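Local coordinates for putative ABC-transporter ATP-binding protein (Alicyclobacillus acidocaldarius, PDB 1Z47) that probably binds and hydrolyses ATP as the nucleotide-binding subunit of a putative sulfate ABC transporter, at residues Y24-F36 with S50-A62. Numbering follows the deposited sequence.
Sequences YPGGARSVRGVSF and SGSGKTTILRLIA
Thr-56 and Val-31 meet where the antiparallel sheet of an ABC ATPase lies over the helix that follows its probable Walker A loop, a compact example of a loop and strand, here within 24-36, packing against the first turns of such a helix. The tight side is mostly apolar, with one hydroxyl bond at its border. Thr-56 CG2 and Val-31 CG2 sit only 3.3 Å apart, closer than ordinary van der Waals contact, as the two side chains pass in opposite directions. Ile-57, one residue on from Thr-56, brings its CG1 to within 4.1 Å of Val-31 CG1. Farther along, Ile-57 CG2 approaches Phe-36 CZ, and the Phe-36 ring also stacks with Phe-17 of the same sheet. With Thr-56 OG1 beside the backbone N (chi1 -57°) and CG2 anti to it, the methyl meets Val-31 and the hydroxyl donates to Arg-29 O, 2.5 Å from OG1, in the carbonyl plane and on a lone pair. A valine in its place would probably leave Arg-29 O without this donor. Toward solvent the contact is looser, with Ala-28 CB 4.0 Å from Gly-51 CA and a water donating to both Ser-30 O and Gly-51 O. Here Arg-29 N gives Gly-51 O a nearly straight bond of 2.8 Å (176° at the hydrogen), arriving from above the carbonyl plane, 36° out of it.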
ATOM      1  N   TYR B  24     -16.662 -20.301  13.168  1.00 48.32           N
ATOM      2  CA  TYR B  24     -15.623 -21.307  12.977  1.00 49.05           C
ATOM      3  C   TYR B  24     -14.973 -21.526  14.338  1.00 50.02           C
ATOM      4  O   TYR B  24     -14.493 -20.580  14.964  1.00 54.16           O
ATOM      5  CB  TYR B  24     -14.582 -20.838  11.951  1.00 49.23           C
ATOM      6  CG  TYR B  24     -15.110 -20.759  10.530  1.00 46.94           C
ATOM      7  CD1 TYR B  24     -15.874 -19.675  10.103  1.00 48.56           C
ATOM      8  CD2 TYR B  24     -14.865 -21.791   9.626  1.00 50.00           C
ATOM      9  CE1 TYR B  24     -16.389 -19.615   8.792  1.00 48.12           C
ATOM     10  CE2 TYR B  24     -15.373 -21.748   8.325  1.00 53.19           C
ATOM     11  CZ  TYR B  24     -16.135 -20.659   7.916  1.00 51.87           C
ATOM     12  OH  TYR B  24     -16.658 -20.647   6.643  1.00 54.01           O
ATOM     13  N   PRO B  25     -14.940 -22.780  14.807  1.00 51.14           N
ATOM     14  CA  PRO B  25     -14.351 -23.100  16.110  1.00 51.83           C
ATOM     15  C   PRO B  25     -12.947 -22.559  16.329  1.00 49.92           C
ATOM     16  O   PRO B  25     -12.485 -22.468  17.463  1.00 49.84           O
ATOM     17  CB  PRO B  25     -14.388 -24.623  16.130  1.00 51.73           C
ATOM     18  CG  PRO B  25     -14.144 -24.956  14.671  1.00 53.67           C
ATOM     19  CD  PRO B  25     -15.114 -24.009  14.009  1.00 50.58           C
ATOM     20  N   GLY B  26     -12.265 -22.211  15.245  1.00 48.27           N
ATOM     21  CA  GLY B  26     -10.912 -21.707  15.372  1.00 47.38           C
ATOM     22  C   GLY B  26     -10.838 -20.203  15.562  1.00 44.85           C
ATOM     23  O   GLY B  26      -9.757 -19.660  15.793  1.00 45.83           O
ATOM     24  N   GLY B  27     -11.983 -19.534  15.467  1.00 39.54           N
ATOM     25  CA  GLY B  27     -12.022 -18.090  15.627  1.00 40.95           C
ATOM     26  C   GLY B  27     -12.100 -17.376  14.287  1.00 40.75           C
ATOM     27  O   GLY B  27     -13.191 -16.995  13.833  1.00 40.71           O
ATOM     28  N   ALA B  28     -10.936 -17.215  13.655  1.00 37.49           N
ATOM     29  CA  ALA B  28     -10.808 -16.558  12.355  1.00 38.72           C
ATOM     30  C   ALA B  28     -11.848 -17.042  11.348  1.00 39.01           C
ATOM     31  O   ALA B  28     -12.107 -18.250  11.237  1.00 39.22           O
ATOM     32  CB  ALA B  28      -9.407 -16.800  11.781  1.00 36.13           C
ATOM     33  N   ARG B  29     -12.411 -16.087  10.617  1.00 39.37           N
ATOM     34  CA  ARG B  29     -13.413 -16.332   9.591  1.00 40.54           C
ATOM     35  C   ARG B  29     -14.842 -16.319  10.127  1.00 41.78           C
ATOM     36  O   ARG B  29     -15.792 -16.252   9.333  1.00 34.62           O
ATOM     37  CB  ARG B  29     -13.139 -17.659   8.877  1.00 42.49           C
ATOM     38  CG  ARG B  29     -11.790 -17.720   8.170  1.00 50.97           C
ATOM     39  CD  ARG B  29     -11.552 -19.077   7.539  1.00 53.58           C
ATOM     40  NE  ARG B  29     -12.734 -19.542   6.816  1.00 63.95           N
ATOM     41  CZ  ARG B  29     -12.695 -20.282   5.711  1.00 66.61           C
ATOM     42  NH1 ARG B  29     -13.826 -20.664   5.124  1.00 68.72           N
ATOM     43  NH2 ARG B  29     -11.526 -20.627   5.180  1.00 68.34           N
ATOM     44  N   SER B  30     -15.003 -16.381  11.455  1.00 37.35           N
ATOM     45  CA  SER B  30     -16.353 -16.361  12.038  1.00 39.06           C
ATOM     46  C   SER B  30     -17.084 -15.061  11.715  1.00 41.56           C
ATOM     47  O   SER B  30     -16.474 -13.983  11.632  1.00 40.52           O
ATOM     48  CB  SER B  30     -16.332 -16.491  13.573  1.00 32.34           C
ATOM     49  OG  SER B  30     -15.776 -17.719  14.014  1.00 36.18           O
ATOM     50  N   VAL B  31     -18.399 -15.183  11.547  1.00 37.91           N
ATOM     51  CA  VAL B  31     -19.287 -14.057  11.283  1.00 40.43           C
ATOM     52  C   VAL B  31     -20.240 -14.189  12.469  1.00 44.26           C
ATOM     53  O   VAL B  31     -20.939 -15.203  12.597  1.00 47.25           O
ATOM     54  CB  VAL B  31     -20.038 -14.247   9.946  1.00 39.57           C
ATOM     55  CG1 VAL B  31     -20.934 -13.049   9.675  1.00 41.45           C
ATOM     56  CG2 VAL B  31     -19.022 -14.415   8.805  1.00 44.60           C
ATOM     57  N   ARG B  32     -20.273 -13.177  13.327  1.00 46.86           N
ATOM     58  CA  ARG B  32     -21.055 -13.263  14.552  1.00 47.86           C
ATOM     59  C   ARG B  32     -22.357 -12.472  14.688  1.00 48.36           C
ATOM     60  O   ARG B  32     -22.443 -11.541  15.491  1.00 47.08           O
ATOM     61  CB  ARG B  32     -20.105 -12.953  15.722  1.00 43.65           C
ATOM     62  CG  ARG B  32     -18.849 -13.821  15.705  1.00 41.13           C
ATOM     63  CD  ARG B  32     -17.858 -13.479  16.831  1.00 39.47           C
ATOM     64  NE  ARG B  32     -16.590 -14.206  16.699  1.00 43.79           N
ATOM     65  CZ  ARG B  32     -16.397 -15.477  17.042  1.00 46.67           C
ATOM     66  NH1 ARG B  32     -17.389 -16.204  17.557  1.00 46.89           N
ATOM     67  NH2 ARG B  32     -15.208 -16.033  16.858  1.00 45.49           N
ATOM     68  N   GLY B  33     -23.375 -12.867  13.918  1.00 45.98           N
ATOM     69  CA  GLY B  33     -24.665 -12.197  13.986  1.00 45.20           C
ATOM     70  C   GLY B  33     -24.633 -10.852  13.312  1.00 47.78           C
ATOM     71  O   GLY B  33     -24.735  -9.806  13.965  1.00 48.29           O
ATOM     72  N   VAL B  34     -24.514 -10.870  11.990  1.00 45.20           N
ATOM     73  CA  VAL B  34     -24.413  -9.629  11.244  1.00 44.43           C
ATOM     74  C   VAL B  34     -25.632  -9.254  10.410  1.00 44.73           C
ATOM     75  O   VAL B  34     -26.276 -10.115   9.821  1.00 44.93           O
ATOM     76  CB  VAL B  34     -23.150  -9.688  10.343  1.00 44.90           C
ATOM     77  CG1 VAL B  34     -23.087  -8.480   9.408  1.00 43.83           C
ATOM     78  CG2 VAL B  34     -21.909  -9.757  11.240  1.00 40.96           C
ATOM     79  N   SER B  35     -25.930  -7.958  10.372  1.00 43.79           N
ATOM     80  CA  SER B  35     -27.041  -7.435   9.584  1.00 45.17           C
ATOM     81  C   SER B  35     -26.658  -6.096   8.960  1.00 46.23           C
ATOM     82  O   SER B  35     -26.112  -5.223   9.628  1.00 48.50           O
ATOM     83  CB  SER B  35     -28.286  -7.243  10.457  1.00 44.69           C
ATOM     84  OG  SER B  35     -28.722  -8.486  10.975  1.00 48.07           O
ATOM     85  N   PHE B  36     -26.931  -5.935   7.671  1.00 44.78           N
ATOM     86  CA  PHE B  36     -26.628  -4.689   6.988  1.00 43.41           C
ATOM     87  C   PHE B  36     -27.418  -4.654   5.702  1.00 44.78           C
ATOM     88  O   PHE B  36     -27.910  -5.676   5.232  1.00 42.48           O
ATOM     89  CB  PHE B  36     -25.120  -4.568   6.675  1.00 44.42           C
ATOM     90  CG  PHE B  36     -24.558  -5.720   5.875  1.00 44.15           C
ATOM     91  CD1 PHE B  36     -24.819  -5.835   4.512  1.00 45.82           C
ATOM     92  CD2 PHE B  36     -23.788  -6.704   6.493  1.00 43.35           C
ATOM     93  CE1 PHE B  36     -24.319  -6.916   3.772  1.00 43.07           C
ATOM     94  CE2 PHE B  36     -23.282  -7.791   5.766  1.00 43.89           C
ATOM     95  CZ  PHE B  36     -23.550  -7.896   4.400  1.00 42.52           C
ATOM     96  N   SER B  50      -7.132  -9.774   8.755  1.00 35.31           N
ATOM     97  CA  SER B  50      -7.234 -11.130   8.240  1.00 34.91           C
ATOM     98  C   SER B  50      -8.072 -11.935   9.236  1.00 34.97           C
ATOM     99  O   SER B  50      -7.856 -11.863  10.464  1.00 31.04           O
ATOM    100  CB  SER B  50      -5.832 -11.748   8.113  1.00 39.00           C
ATOM    101  OG  SER B  50      -5.897 -13.141   7.825  1.00 49.32           O
ATOM    102  N   GLY B  51      -9.035 -12.684   8.710  1.00 31.51           N
ATOM    103  CA  GLY B  51      -9.876 -13.520   9.552  1.00 31.78           C
ATOM    104  C   GLY B  51     -10.972 -12.831  10.349  1.00 32.47           C
ATOM    105  O   GLY B  51     -11.605 -13.449  11.208  1.00 36.40           O
ATOM    106  N   SER B  52     -11.205 -11.561  10.061  1.00 27.80           N
ATOM    107  CA  SER B  52     -12.208 -10.772  10.767  1.00 32.42           C
ATOM    108  C   SER B  52     -13.640 -11.084  10.341  1.00 35.94           C
ATOM    109  O   SER B  52     -14.585 -10.513  10.896  1.00 32.79           O
ATOM    110  CB  SER B  52     -11.962  -9.286  10.507  1.00 35.41           C
ATOM    111  OG  SER B  52     -12.093  -9.013   9.114  1.00 30.55           O
ATOM    112  N   GLY B  53     -13.797 -11.976   9.365  1.00 34.77           N
ATOM    113  CA  GLY B  53     -15.127 -12.286   8.867  1.00 36.33           C
ATOM    114  C   GLY B  53     -15.429 -11.643   7.509  1.00 39.30           C
ATOM    115  O   GLY B  53     -16.454 -11.962   6.881  1.00 38.24           O
ATOM    116  N   LYS B  54     -14.550 -10.756   7.029  1.00 33.47           N
ATOM    117  CA  LYS B  54     -14.789 -10.101   5.749  1.00 32.84           C
ATOM    118  C   LYS B  54     -14.859 -11.062   4.561  1.00 33.52           C
ATOM    119  O   LYS B  54     -15.703 -10.900   3.668  1.00 36.46           O
ATOM    120  CB  LYS B  54     -13.724  -9.004   5.483  1.00 32.16           C
ATOM    121  CG  LYS B  54     -12.262  -9.490   5.286  1.00 32.31           C
ATOM    122  CD  LYS B  54     -11.327  -8.266   5.259  1.00 30.97           C
ATOM    123  CE  LYS B  54      -9.895  -8.564   4.781  1.00 35.40           C
ATOM    124  NZ  LYS B  54      -9.153  -9.429   5.715  1.00 40.48           N
ATOM    125  N   THR B  55     -13.990 -12.061   4.524  1.00 33.93           N
ATOM    126  CA  THR B  55     -14.002 -13.001   3.400  1.00 36.23           C
ATOM    127  C   THR B  55     -15.219 -13.933   3.486  1.00 39.63           C
ATOM    128  O   THR B  55     -15.894 -14.206   2.470  1.00 36.95           O
ATOM    129  CB  THR B  55     -12.682 -13.812   3.358  1.00 39.32           C
ATOM    130  OG1 THR B  55     -11.592 -12.898   3.178  1.00 39.62           O
ATOM    131  CG2 THR B  55     -12.674 -14.803   2.198  1.00 40.45           C
ATOM    132  N   THR B  56     -15.515 -14.392   4.696  1.00 34.28           N
ATOM    133  CA  THR B  56     -16.667 -15.270   4.904  1.00 36.80           C
ATOM    134  C   THR B  56     -17.924 -14.548   4.422  1.00 38.83           C
ATOM    135  O   THR B  56     -18.756 -15.150   3.746  1.00 38.05           O
ATOM    136  CB  THR B  56     -16.807 -15.643   6.387  1.00 38.60           C
ATOM    137  OG1 THR B  56     -15.580 -16.251   6.820  1.00 34.40           O
ATOM    138  CG2 THR B  56     -17.981 -16.644   6.595  1.00 36.54           C
ATOM    139  N   ILE B  57     -18.048 -13.257   4.750  1.00 37.65           N
ATOM    140  CA  ILE B  57     -19.204 -12.461   4.321  1.00 39.55           C
ATOM    141  C   ILE B  57     -19.293 -12.428   2.782  1.00 43.70           C
ATOM    142  O   ILE B  57     -20.367 -12.665   2.206  1.00 41.72           O
ATOM    143  CB  ILE B  57     -19.125 -11.012   4.869  1.00 40.79           C
ATOM    144  CG1 ILE B  57     -19.434 -11.022   6.385  1.00 39.93           C
ATOM    145  CG2 ILE B  57     -20.078 -10.091   4.091  1.00 33.07           C
ATOM    146  CD1 ILE B  57     -19.383  -9.642   7.045  1.00 38.75           C
ATOM    147  N   LEU B  58     -18.176 -12.119   2.115  1.00 36.25           N
ATOM    148  CA  LEU B  58     -18.161 -12.095   0.650  1.00 38.04           C
ATOM    149  C   LEU B  58     -18.629 -13.462   0.124  1.00 36.04           C
ATOM    150  O   LEU B  58     -19.469 -13.530  -0.783  1.00 40.82           O
ATOM    151  CB  LEU B  58     -16.742 -11.802   0.123  1.00 37.36           C
ATOM    152  CG  LEU B  58     -16.756 -11.370  -1.337  1.00 40.90           C
ATOM    153  CD1 LEU B  58     -17.134  -9.887  -1.427  1.00 38.25           C
ATOM    154  CD2 LEU B  58     -15.382 -11.661  -1.976  1.00 41.20           C
ATOM    155  N   ARG B  59     -18.100 -14.545   0.700  1.00 37.07           N
ATOM    156  CA  ARG B  59     -18.474 -15.901   0.293  1.00 41.22           C
ATOM    157  C   ARG B  59     -19.947 -16.233   0.624  1.00 46.21           C
ATOM    158  O   ARG B  59     -20.573 -17.028  -0.081  1.00 44.05           O
ATOM    159  CB  ARG B  59     -17.539 -16.928   0.937  1.00 40.95           C
ATOM    160  CG  ARG B  59     -16.090 -16.803   0.453  1.00 43.93           C
ATOM    161  CD  ARG B  59     -15.145 -17.660   1.273  1.00 46.38           C
ATOM    162  NE  ARG B  59     -15.538 -19.062   1.221  1.00 54.66           N
ATOM    163  CZ  ARG B  59     -15.524 -19.804   0.114  1.00 56.86           C
ATOM    164  NH1 ARG B  59     -15.910 -21.075   0.164  1.00 54.82           N
ATOM    165  NH2 ARG B  59     -15.110 -19.277  -1.035  1.00 56.00           N
ATOM    166  N   LEU B  60     -20.492 -15.622   1.678  1.00 43.72           N
ATOM    167  CA  LEU B  60     -21.901 -15.840   2.050  1.00 48.47           C
ATOM    168  C   LEU B  60     -22.806 -15.186   1.005  1.00 48.61           C
ATOM    169  O   LEU B  60     -23.922 -15.647   0.772  1.00 48.98           O
ATOM    170  CB  LEU B  60     -22.238 -15.218   3.413  1.00 48.85           C
ATOM    171  CG  LEU B  60     -22.338 -16.021   4.715  1.00 51.90           C
ATOM    172  CD1 LEU B  60     -23.019 -17.360   4.458  1.00 55.01           C
ATOM    173  CD2 LEU B  60     -20.981 -16.233   5.309  1.00 52.77           C
ATOM    174  N   ILE B  61     -22.335 -14.095   0.400  1.00 47.72           N
ATOM    175  CA  ILE B  61     -23.111 -13.408  -0.627  1.00 50.08           C
ATOM    176  C   ILE B  61     -23.060 -14.230  -1.924  1.00 52.47           C
ATOM    177  O   ILE B  61     -24.032 -14.276  -2.695  1.00 50.82           O
ATOM    178  CB  ILE B  61     -22.551 -11.999  -0.919  1.00 48.77           C
ATOM    179  CG1 ILE B  61     -22.633 -11.120   0.328  1.00 50.11           C
ATOM    180  CG2 ILE B  61     -23.344 -11.354  -2.058  1.00 52.37           C
ATOM    181  CD1 ILE B  61     -21.993  -9.741   0.150  1.00 48.90           C
ATOM    182  N   ALA B  62     -21.924 -14.885  -2.156  1.00 49.93           N
ATOM    183  CA  ALA B  62     -21.744 -15.703  -3.358  1.00 47.78           C
ATOM    184  C   ALA B  62     -22.513 -17.020  -3.285  1.00 50.87           C
ATOM    185  O   ALA B  62     -22.962 -17.553  -4.297  1.00 52.12           O
ATOM    186  CB  ALA B  62     -20.259 -15.987  -3.576  1.00 48.12           C
TER
HETATM  187  O   HOH W   1     -14.019 -13.568  12.777  1.00 35.82           O